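Local coordinates for protein nigritoxine (Vibrio nigripulchritudo, PDB 5M41) that acts as a bacterial toxin against crustaceans and insects, at residues I180-E183 and R184-H188; A255-F258 and D259-V262; L466-T469 and A470-R474; M626-L629 and V630-K634. One frame throughout, in Å; residues are numbered along the deposited sequence.

Contact 1 (I180-E183 and R184-H188); sequences ILVE and RLDYH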
loop_
_atom_site.group_PDB
_atom_site.type_symbol
_atom_site.label_atom_id
_atom_site.label_comp_id
_atom_site.label_asym_id
_atom_site.label_seq_id
_atom_site.Cartn_x
_atom_site.Cartn_y
_atom_site.Cartn_z
ATOM N N ILE A 180 -2.423 -42.260 -13.527
ATOM C CA ILE A 180 -1.289 -43.144 -13.241
ATOM C C ILE A 180 -0.025 -42.311 -13.072
ATOM O O ILE A 180 0.799 -42.623 -12.222
ATOM C CB ILE A 180 -1.069 -44.253 -14.326
ATOM C CG1 ILE A 180 -2.303 -45.169 -14.527
ATOM C CG2 ILE A 180 0.159 -45.140 -14.011
ATOM C CD1 ILE A 180 -2.934 -45.671 -13.256
ATOM N N LEU A 181 0.149 -41.282 -13.901
ATOM C CA LEU A 181 1.337 -40.398 -13.788
ATOM C C LEU A 181 1.392 -39.650 -12.467
ATOM O O LEU A 181 2.464 -39.513 -11.864
ATOM C CB LEU A 181 1.394 -39.400 -14.953
ATOM C CG LEU A 181 1.781 -40.001 -16.313
ATOM C CD1 LEU A 181 1.270 -39.114 -17.444
ATOM C CD2 LEU A 181 3.287 -40.190 -16.444
ATOM N N VAL A 182 0.247 -39.150 -12.031
ATOM C CA VAL A 182 0.137 -38.505 -10.703
ATOM C C VAL A 182 0.516 -39.500 -9.617
ATOM O O VAL A 182 1.314 -39.172 -8.720
ATOM C CB VAL A 182 -1.285 -37.955 -10.459
ATOM C CG1 VAL A 182 -1.531 -37.620 -8.971
ATOM C CG2 VAL A 182 -1.503 -36.722 -11.340
ATOM N N GLU A 183 -0.017 -40.723 -9.710
ATOM C CA GLU A 183 0.267 -41.713 -8.659
ATOM C C GLU A 183 1.737 -42.126 -8.719
ATOM O O GLU A 183 2.331 -42.385 -7.697
ATOM C CB GLU A 183 -0.679 -42.936 -8.766
ATOM C CG GLU A 183 -2.105 -42.607 -8.310
ATOM C CD GLU A 183 -3.193 -43.508 -8.907
ATOM O OE1 GLU A 183 -3.016 -44.108 -9.990
ATOM O OE2 GLU A 183 -4.282 -43.568 -8.309
ATOM N N ARG A 184 2.313 -42.194 -9.918
ATOM C CA ARG A 184 3.751 -42.499 -10.044
ATOM C C ARG A 184 4.641 -41.428 -9.401
ATOM O O ARG A 184 5.584 -41.746 -8.691
ATOM C CB ARG A 184 4.129 -42.760 -11.528
ATOM C CG ARG A 184 5.631 -42.756 -11.805
ATOM C CD ARG A 184 6.383 -43.880 -11.098
ATOM N NE ARG A 184 7.798 -43.555 -11.062
ATOM C CZ ARG A 184 8.766 -44.389 -10.716
ATOM N NH1 ARG A 184 8.494 -45.634 -10.334
ATOM N NH2 ARG A 184 10.019 -43.949 -10.723
ATOM N N LEU A 185 4.331 -40.154 -9.627
ATOM C CA LEU A 185 5.106 -39.074 -9.033
ATOM C C LEU A 185 4.987 -39.122 -7.494
ATOM O O LEU A 185 5.976 -38.981 -6.773
ATOM C CB LEU A 185 4.658 -37.717 -9.622
ATOM C CG LEU A 185 5.271 -36.445 -9.027
ATOM C CD1 LEU A 185 6.800 -36.525 -9.170
ATOM C CD2 LEU A 185 4.712 -35.160 -9.654
ATOM N N ASP A 186 3.778 -39.327 -6.977
ATOM C CA ASP A 186 3.605 -39.450 -5.523
ATOM C C ASP A 186 4.487 -40.583 -4.959
ATOM O O ASP A 186 5.161 -40.416 -3.957
ATOM C CB ASP A 186 2.146 -39.743 -5.153
ATOM C CG ASP A 186 1.238 -38.527 -5.277
ATOM O OD1 ASP A 186 1.718 -37.369 -5.297
ATOM O OD2 ASP A 186 0.017 -38.743 -5.373
ATOM N N TYR A 187 4.468 -41.738 -5.607
ATOM C CA TYR A 187 5.313 -42.843 -5.194
ATOM C C TYR A 187 6.788 -42.495 -5.252
ATOM O O TYR A 187 7.545 -42.818 -4.348
ATOM C CB TYR A 187 5.044 -44.066 -6.078
ATOM C CG TYR A 187 6.035 -45.198 -5.895
ATOM C CD1 TYR A 187 6.015 -45.996 -4.749
ATOM C CD2 TYR A 187 6.963 -45.504 -6.900
ATOM C CE1 TYR A 187 6.919 -47.054 -4.592
ATOM C CE2 TYR A 187 7.866 -46.567 -6.762
ATOM C CZ TYR A 187 7.830 -47.345 -5.607
ATOM O OH TYR A 187 8.730 -48.392 -5.477
ATOM N N HIS A 188 7.213 -41.871 -6.337
ATOM C CA HIS A 188 8.626 -41.494 -6.490
ATOM C C HIS A 188 9.067 -40.606 -5.357
ATOM O O HIS A 188 10.089 -40.853 -4.682
ATOM C CB HIS A 188 8.820 -40.814 -7.844
ATOM C CG HIS A 188 10.258 -40.568 -8.214
ATOM N ND1 HIS A 188 10.679 -40.566 -9.497
ATOM C CD2 HIS A 188 11.381 -40.289 -7.429
ATOM C CE1 HIS A 188 12.015 -40.322 -9.537
ATOM N NE2 HIS A 188 12.444 -40.149 -8.275
HETATM O O HOH W 1 1.721 -36.565 -7.875
#

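Contact 2 (A255-F258 and D259-V262); sequences AKYF and DLLV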
loop_
_atom_site.group_PDB
_atom_site.type_symbol
_atom_site.label_atom_id
_atom_site.label_comp_id
_atom_site.label_asym_id
_atom_site.label_seq_id
_atom_site.Cartn_x
_atom_site.Cartn_y
_atom_site.Cartn_z
ATOM N N ALA A 255 3.009 -19.054 -11.090
ATOM C CA ALA A 255 2.034 -18.881 -9.998
ATOM C C ALA A 255 0.607 -18.616 -10.544
ATOM O O ALA A 255 -0.407 -19.120 -10.002
ATOM C CB ALA A 255 2.457 -17.753 -9.068
ATOM N N LYS A 256 0.514 -17.833 -11.608
ATOM C CA LYS A 256 -0.808 -17.634 -12.251
ATOM C C LYS A 256 -1.388 -18.981 -12.726
ATOM O O LYS A 256 -2.565 -19.261 -12.537
ATOM C CB LYS A 256 -0.734 -16.624 -13.403
ATOM C CG LYS A 256 -2.096 -16.322 -14.048
ATOM C CD LYS A 256 -2.026 -15.301 -15.197
ATOM C CE LYS A 256 -1.255 -15.870 -16.381
ATOM N NZ LYS A 256 -0.763 -14.825 -17.321
ATOM N N TYR A 257 -0.551 -19.839 -13.296
ATOM C CA TYR A 257 -1.038 -21.140 -13.764
ATOM C C TYR A 257 -1.492 -22.028 -12.584
ATOM O O TYR A 257 -2.577 -22.618 -12.617
ATOM C CB TYR A 257 0.016 -21.868 -14.624
ATOM C CG TYR A 257 -0.514 -23.187 -15.169
ATOM C CD1 TYR A 257 -1.770 -23.238 -15.798
ATOM C CD2 TYR A 257 0.225 -24.388 -15.054
ATOM C CE1 TYR A 257 -2.272 -24.437 -16.298
ATOM C CE2 TYR A 257 -0.281 -25.588 -15.549
ATOM C CZ TYR A 257 -1.528 -25.599 -16.171
ATOM O OH TYR A 257 -2.063 -26.767 -16.662
ATOM N N PHE A 258 -0.677 -22.096 -11.530
ATOM C CA PHE A 258 -1.101 -22.824 -10.361
ATOM C C PHE A 258 -2.409 -22.285 -9.792
ATOM O O PHE A 258 -3.272 -23.067 -9.422
ATOM C CB PHE A 258 -0.020 -22.794 -9.291
ATOM C CG PHE A 258 1.017 -23.868 -9.457
ATOM C CD1 PHE A 258 0.671 -25.224 -9.340
ATOM C CD2 PHE A 258 2.341 -23.530 -9.728
ATOM C CE1 PHE A 258 1.643 -26.219 -9.481
ATOM C CE2 PHE A 258 3.321 -24.514 -9.848
ATOM C CZ PHE A 258 2.973 -25.864 -9.721
ATOM N N ASP A 259 -2.558 -20.959 -9.743
ATOM C CA ASP A 259 -3.794 -20.346 -9.238
ATOM C C ASP A 259 -4.995 -20.797 -10.096
ATOM O O ASP A 259 -6.092 -21.038 -9.591
ATOM C CB ASP A 259 -3.714 -18.815 -9.310
ATOM C CG ASP A 259 -2.766 -18.198 -8.282
ATOM O OD1 ASP A 259 -2.280 -18.906 -7.364
ATOM O OD2 ASP A 259 -2.483 -16.971 -8.429
ATOM N N LEU A 260 -4.790 -20.840 -11.410
ATOM C CA LEU A 260 -5.841 -21.276 -12.328
ATOM C C LEU A 260 -6.256 -22.730 -12.068
ATOM O O LEU A 260 -7.451 -23.060 -12.086
ATOM C CB LEU A 260 -5.391 -21.091 -13.788
ATOM C CG LEU A 260 -6.465 -21.557 -14.805
ATOM C CD1 LEU A 260 -6.509 -20.672 -16.025
ATOM C CD2 LEU A 260 -6.245 -23.015 -15.221
ATOM N N LEU A 261 -5.266 -23.600 -11.861
ATOM C CA LEU A 261 -5.546 -25.020 -11.581
ATOM C C LEU A 261 -6.342 -25.190 -10.284
ATOM O O LEU A 261 -7.209 -26.051 -10.198
ATOM C CB LEU A 261 -4.263 -25.846 -11.507
ATOM C CG LEU A 261 -3.487 -26.048 -12.820
ATOM C CD1 LEU A 261 -2.145 -26.708 -12.542
ATOM C CD2 LEU A 261 -4.297 -26.920 -13.777
ATOM N N VAL A 262 -6.030 -24.372 -9.278
ATOM C CA VAL A 262 -6.836 -24.376 -8.049
ATOM C C VAL A 262 -8.263 -23.892 -8.365
ATOM O O VAL A 262 -9.234 -24.514 -7.939
ATOM C CB VAL A 262 -6.179 -23.546 -6.925
ATOM C CG1 VAL A 262 -7.103 -23.441 -5.701
ATOM C CG2 VAL A 262 -4.836 -24.167 -6.501
#

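Contact 3 (L466-T469 and A470-R474); sequences LDLT and AAQKR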
loop_
_atom_site.group_PDB
_atom_site.type_symbol
_atom_site.label_atom_id
_atom_site.label_comp_id
_atom_site.label_asym_id
_atom_site.label_seq_id
_atom_site.Cartn_x
_atom_site.Cartn_y
_atom_site.Cartn_z
ATOM N N LEU A 466 14.735 28.560 24.041
ATOM C CA LEU A 466 14.313 29.618 24.965
ATOM C C LEU A 466 13.417 29.056 26.072
ATOM O O LEU A 466 12.683 28.089 25.852
ATOM C CB LEU A 466 13.604 30.745 24.205
ATOM C CG LEU A 466 14.465 31.583 23.254
ATOM C CD1 LEU A 466 13.633 32.117 22.096
ATOM C CD2 LEU A 466 15.167 32.716 23.993
ATOM N N ASP A 467 13.487 29.656 27.258
ATOM C CA ASP A 467 12.773 29.140 28.427
ATOM C C ASP A 467 11.615 30.062 28.828
ATOM O O ASP A 467 11.697 30.806 29.811
ATOM C CB ASP A 467 13.752 28.932 29.588
ATOM C CG ASP A 467 13.394 27.737 30.454
ATOM O OD1 ASP A 467 12.296 27.160 30.285
ATOM O OD2 ASP A 467 14.224 27.370 31.311
ATOM N N LEU A 468 10.531 29.995 28.060
ATOM C CA LEU A 468 9.439 30.960 28.174
ATOM C C LEU A 468 8.416 30.593 29.238
ATOM O O LEU A 468 8.186 29.411 29.521
ATOM C CB LEU A 468 8.732 31.137 26.823
ATOM C CG LEU A 468 9.556 31.394 25.557
ATOM C CD1 LEU A 468 8.640 31.401 24.346
ATOM C CD2 LEU A 468 10.347 32.694 25.637
ATOM N N THR A 469 7.801 31.620 29.819
ATOM C CA THR A 469 6.727 31.429 30.786
ATOM C C THR A 469 5.402 31.132 30.075
ATOM O O THR A 469 5.249 31.402 28.878
ATOM C CB THR A 469 6.585 32.633 31.747
ATOM O OG1 THR A 469 5.577 32.349 32.723
ATOM C CG2 THR A 469 6.213 33.912 31.004
ATOM N N ALA A 470 4.459 30.566 30.821
ATOM C CA ALA A 470 3.149 30.227 30.296
ATOM C C ALA A 470 2.426 31.485 29.827
ATOM O O ALA A 470 1.744 31.461 28.804
ATOM C CB ALA A 470 2.329 29.495 31.347
ATOM N N ALA A 471 2.603 32.585 30.565
ATOM C CA ALA A 471 1.956 33.857 30.238
ATOM C C ALA A 471 2.436 34.415 28.892
ATOM O O ALA A 471 1.628 34.905 28.104
ATOM C CB ALA A 471 2.157 34.872 31.358
ATOM N N GLN A 472 3.742 34.332 28.643
ATOM C CA GLN A 472 4.324 34.688 27.344
ATOM C C GLN A 472 3.801 33.792 26.218
ATOM O O GLN A 472 3.506 34.278 25.126
ATOM C CB GLN A 472 5.843 34.563 27.379
ATOM C CG GLN A 472 6.581 35.727 28.024
ATOM C CD GLN A 472 8.075 35.488 28.049
ATOM O OE1 GLN A 472 8.540 34.454 28.538
ATOM N NE2 GLN A 472 8.835 36.425 27.496
ATOM N N LYS A 473 3.724 32.490 26.494
ATOM C CA LYS A 473 3.194 31.503 25.547
ATOM C C LYS A 473 1.719 31.735 25.222
ATOM O O LYS A 473 1.312 31.551 24.083
ATOM C CB LYS A 473 3.379 30.079 26.081
ATOM C CG LYS A 473 4.806 29.553 26.004
ATOM C CD LYS A 473 4.940 28.289 26.845
ATOM C CE LYS A 473 6.336 27.699 26.762
ATOM N NZ LYS A 473 6.745 27.463 25.349
ATOM N N ARG A 474 0.933 32.130 26.224
ATOM C CA ARG A 474 -0.490 32.463 26.045
ATOM C C ARG A 474 -0.678 33.774 25.268
ATOM O O ARG A 474 -1.804 34.148 24.936
ATOM C CB ARG A 474 -1.198 32.604 27.405
ATOM C CG ARG A 474 -1.271 31.348 28.261
ATOM C CD ARG A 474 -2.361 31.460 29.319
ATOM N NE ARG A 474 -2.115 32.562 30.250
ATOM C CZ ARG A 474 -1.370 32.474 31.351
ATOM N NH1 ARG A 474 -0.788 31.326 31.685
ATOM N NH2 ARG A 474 -1.207 33.537 32.123
#

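Contact 4 (M626-L629 and V630-K634); sequences MEWL and VRKFK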
loop_
_atom_site.group_PDB
_atom_site.type_symbol
_atom_site.label_atom_id
_atom_site.label_comp_id
_atom_site.label_asym_id
_atom_site.label_seq_id
_atom_site.Cartn_x
_atom_site.Cartn_y
_atom_site.Cartn_z
ATOM N N MET A 626 -3.491 20.479 0.321
ATOM C CA MET A 626 -2.334 21.086 0.955
ATOM C C MET A 626 -2.253 22.594 0.655
ATOM O O MET A 626 -2.047 23.423 1.560
ATOM C CB MET A 626 -1.086 20.361 0.449
ATOM C CG MET A 626 0.182 20.646 1.211
ATOM S SD MET A 626 1.466 19.440 0.798
ATOM C CE MET A 626 0.732 17.967 1.431
ATOM N N GLU A 627 -2.416 22.940 -0.622
ATOM C CA GLU A 627 -2.419 24.333 -1.041
ATOM C C GLU A 627 -3.608 25.035 -0.372
ATOM O O GLU A 627 -3.473 26.166 0.119
ATOM C CB GLU A 627 -2.488 24.441 -2.575
ATOM C CG GLU A 627 -1.199 24.015 -3.279
ATOM C CD GLU A 627 -1.244 24.130 -4.799
ATOM O OE1 GLU A 627 -2.322 24.249 -5.395
ATOM O OE2 GLU A 627 -0.179 24.085 -5.427
ATOM N N TRP A 628 -4.759 24.353 -0.316
ATOM C CA TRP A 628 -5.948 24.970 0.257
ATOM C C TRP A 628 -5.730 25.358 1.699
ATOM O O TRP A 628 -6.119 26.455 2.118
ATOM C CB TRP A 628 -7.197 24.096 0.068
ATOM C CG TRP A 628 -8.485 24.804 0.436
ATOM C CD1 TRP A 628 -9.421 25.380 -0.422
ATOM C CD2 TRP A 628 -9.009 25.055 1.786
ATOM N NE1 TRP A 628 -10.460 25.938 0.291
ATOM C CE2 TRP A 628 -10.263 25.791 1.613
ATOM C CE3 TRP A 628 -8.570 24.759 3.076
ATOM C CZ2 TRP A 628 -11.039 26.189 2.697
ATOM C CZ3 TRP A 628 -9.358 25.167 4.161
ATOM C CH2 TRP A 628 -10.556 25.865 3.972
ATOM N N LEU A 629 -5.099 24.474 2.472
ATOM C CA LEU A 629 -4.905 24.686 3.914
ATOM C C LEU A 629 -3.866 25.766 4.239
ATOM O O LEU A 629 -4.047 26.559 5.170
ATOM C CB LEU A 629 -4.531 23.364 4.608
ATOM C CG LEU A 629 -5.687 22.350 4.681
ATOM C CD1 LEU A 629 -5.194 20.934 4.995
ATOM C CD2 LEU A 629 -6.741 22.821 5.683
ATOM N N VAL A 630 -2.781 25.786 3.476
ATOM C CA VAL A 630 -1.777 26.821 3.611
ATOM C C VAL A 630 -2.435 28.157 3.267
ATOM O O VAL A 630 -2.270 29.122 3.997
ATOM C CB VAL A 630 -0.540 26.536 2.716
ATOM C CG1 VAL A 630 0.364 27.766 2.608
ATOM C CG2 VAL A 630 0.244 25.350 3.275
ATOM N N ARG A 631 -3.212 28.197 2.182
ATOM C CA ARG A 631 -3.841 29.445 1.740
ATOM C C ARG A 631 -4.902 29.953 2.724
ATOM O O ARG A 631 -5.168 31.152 2.789
ATOM C CB ARG A 631 -4.411 29.280 0.333
ATOM C CG ARG A 631 -5.025 30.532 -0.275
ATOM C CD ARG A 631 -5.454 30.293 -1.717
ATOM N NE ARG A 631 -6.322 29.122 -1.847
ATOM C CZ ARG A 631 -6.027 28.045 -2.575
ATOM N NH1 ARG A 631 -4.896 27.989 -3.261
ATOM N NH2 ARG A 631 -6.871 27.027 -2.631
ATOM N N LYS A 632 -5.489 29.046 3.511
ATOM C CA LYS A 632 -6.530 29.404 4.481
ATOM C C LYS A 632 -6.026 30.473 5.453
ATOM O O LYS A 632 -6.766 31.396 5.789
ATOM C CB LYS A 632 -7.065 28.140 5.204
ATOM C CG LYS A 632 -7.907 28.333 6.468
ATOM C CD LYS A 632 -7.046 28.195 7.722
ATOM C CE LYS A 632 -7.809 28.594 8.972
ATOM N NZ LYS A 632 -6.923 28.906 10.141
ATOM N N PHE A 633 -4.761 30.371 5.854
ATOM C CA PHE A 633 -4.182 31.278 6.840
ATOM C C PHE A 633 -3.959 32.722 6.328
ATOM O O PHE A 633 -3.680 33.618 7.122
ATOM C CB PHE A 633 -2.889 30.677 7.402
ATOM C CG PHE A 633 -3.125 29.460 8.266
ATOM C CD1 PHE A 633 -3.504 29.597 9.595
ATOM C CD2 PHE A 633 -2.991 28.179 7.738
ATOM C CE1 PHE A 633 -3.720 28.482 10.385
ATOM C CE2 PHE A 633 -3.240 27.055 8.513
ATOM C CZ PHE A 633 -3.606 27.205 9.840
ATOM N N LYS A 634 -4.111 32.916 5.011
ATOM C CA LYS A 634 -3.956 34.206 4.333
ATOM C C LYS A 634 -5.301 34.748 3.889
ATOM O O LYS A 634 -5.368 35.828 3.305
ATOM C CB LYS A 634 -3.085 34.041 3.085
ATOM C CG LYS A 634 -1.663 33.565 3.347
ATOM C CD LYS A 634 -1.059 33.012 2.063
ATOM C CE LYS A 634 0.444 32.833 2.212
ATOM N NZ LYS A 634 0.893 31.585 1.548
#

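Contact 1 (I180-E183 and R184-H188)
Asp186 meets Val182, one turn earlier in the same helix, by two routes that end on one carbonyl oxygen. Its backbone N donates to Val182 O at 3.0 Å with a nearly straight N-H...O angle of 169°. A water then donates to that same Val182 O at 2.8 Å and to Asp186 OD1 at 2.7 Å. Two bonds therefore grip the carbonyl, and the water, donating to both, links two acceptors that could not bond each other directly. The carboxylate is there because Asp186 CG swings back beside its own backbone N (chi1 -75°), toward the preceding turn. The two side chains run side by side, with Asp186 OD2 lying 4.1 Å from the methyl Val182 CG1.

The other backbone bonds are regular alpha-helical ones: Arg184 N to Ile180 O at 2.8 Å, Leu185 N to Leu181 O, and Tyr187 N to Glu183 O. Arg184 keeps only its root on this turn, CB resting 3.4 Å from Ile180 O. The chain then bends at chi2 and carries the guanidinium away to a salt bridge with Glu135, while NE bonds Thr84 OG1. Glu183 turns back to form a salt bridge with Lys179.

Helix 177-191 is wedged among its neighbours through Leu181, Val182 and Leu185. Leu181 packs on Ile45 and Val182 on Tyr41 of helix 34-54, Val182 and Leu185 both touch Tyr29 of helix 22-30, and Leu185 settles on Leu199 and Leu202 of helix 195-203. Beyond His188 the chain supplies Val189, Glu192 and Asp195 to the magnesium site, at the junction between helices 177-191 and 195-203.

Contact 2 (A255-F258 and D259-V262)
Leu261 lies against the ring of Tyr257, one turn back along the helix, and its carbons meet the partner in turn, from backbone to hydroxyl. CB starts over the backbone, 3.6 Å from Phe258 O. CG comes next, 3.6 Å from Tyr257 O, the carbonyl that also accepts the backbone N of Leu261 at 3.0 Å. From CG the two methyls part. CD1 goes over the ring face, 4.0 Å from the centroid of the Tyr257 ring and 25° off its normal, a CH-pi contact displaced toward the CE2 side. CD2 reaches further along the ring and ends 3.7 Å from Tyr257 OH.

The torsions of both partners make this meeting possible. Leu261 CG is tucked beside its own N (chi1 -69°) and leans back, whereas Tyr257 has CG anti to its N (chi1 -177°) and leans forward. Leu260 CD2 adds a looser approach to the ring, 4.4 Å from Tyr257 CE1 and at a slant. The hydroxyl at the far end is hydrogen-bonded to Ser210 OG.

On another side of the helix, Asp259 holds its carboxylate close to Ala255 O, CG to O 3.1 Å, although all three oxygens are acceptors. Salt bridges to Arg28 and Arg357 probably offset the cost of that crowding.

Several other parts of the chain cover the buried sides of helix 253-264. Tyr257 packs on Ala211 and Ala214 of helix 206-215 and its ring meets that of Phe232, Leu261 touches Leu40 of helix 34-54, and Phe258 touches Leu207 of helix 206-215 and Arg28 of helix 22-30.

Contact 3 (L466-T469 and A470-R474)
Thr469 is the N-cap of the short helix 470-473, and with Gln472 it makes one half of a capping box. The half that forms is the one running from backbone to side chain: Thr469 N donates to Gln472 OE1 at 3.2 Å, with an N-H...O angle of 165°. The N-H lies in the plane of the amide carbonyl and points at a lone pair of OE1, so the bond should help fix the rotation of the amide.

The reciprocal bond, from the N-cap hydroxyl to the backbone N of Gln472, is not made. Thr469 places OG1 anti to its own N (chi1 -176°), which turns the hydroxyl away and swings CG2 in toward the helix instead. The methyl Thr469 CG2 sits 3.4 Å from Gln472 N and 3.5 Å from Gln472 CG, filling the angle between the backbone and the extended Gln472 chain, which crosses it at about a right angle.

Past the cap, Lys473 N donates to Thr469 O at 3.0 Å, the helical bond that starts the first turn. Ahead of it, Leu468 packs on Val494, while its CB approaches Gln472 OE1 to 3.7 Å. The Lys473 chain runs extended alongside the cap and bends only at its end: CG passes 3.4 Å from Thr469 O, and CE comes to rest 3.7 Å from Leu468 O.

Contact 4 (M626-L629 and V630-K634)
Trp628 is flanked by Arg631 and Lys632, the residues three and four further along the helix. Arg631 NH2 comes to 3.8 Å from Trp628 CD1, at the pyrrole end of the indole, with the guanidinium plane turned 84° from the ring. At the other end, Trp628 CZ3 lies 3.9 Å from Lys632 CB. A bend at chi3 (53°) folds the Arg631 chain back along the helix and sets one face of its guanidinium over Glu627 O.

The backbone behind them is helical up to this point: Val630 N donates to Met626 O at 3.1 Å and Arg631 N to Glu627 O at 2.9 Å. Then it loosens, for Lys632 N divides itself between two weak bonds, to Trp628 O and Leu629 O. Phe633 CD2 lies 3.2 Å from Leu629 O. Lys632 NZ leaves for a salt bridge with Glu602.

Helix 625-632 sits between two longer helices. Met626 and Val630 pack on Phe550 of helix 546-555, while Trp628 and Leu629 touch Thr608 and Tyr609 of helix 603-614.

Each contact lies within a helix of its own, or at the start of one, and they fall into two pairs on opposite sides of the chain's centre. Contacts 1 and 2, centres about 21 Å apart, share neighbours: helices 22-30 and 34-54 touch both. Contacts 3 and 4, centres about 27 Å apart, form the other pair. Contacts 2 and 4 are mostly buried and each centres on an aromatic ring, met by leucine methyls in contact 2 and by the stems or ends of basic side chains in contact 4, with salt bridges reaching to residues outside the contact. Contact 1 is partly buried and uses water on its polar side. Contact 3 is a surface feature in which capping takes the place of a hydrophobic core.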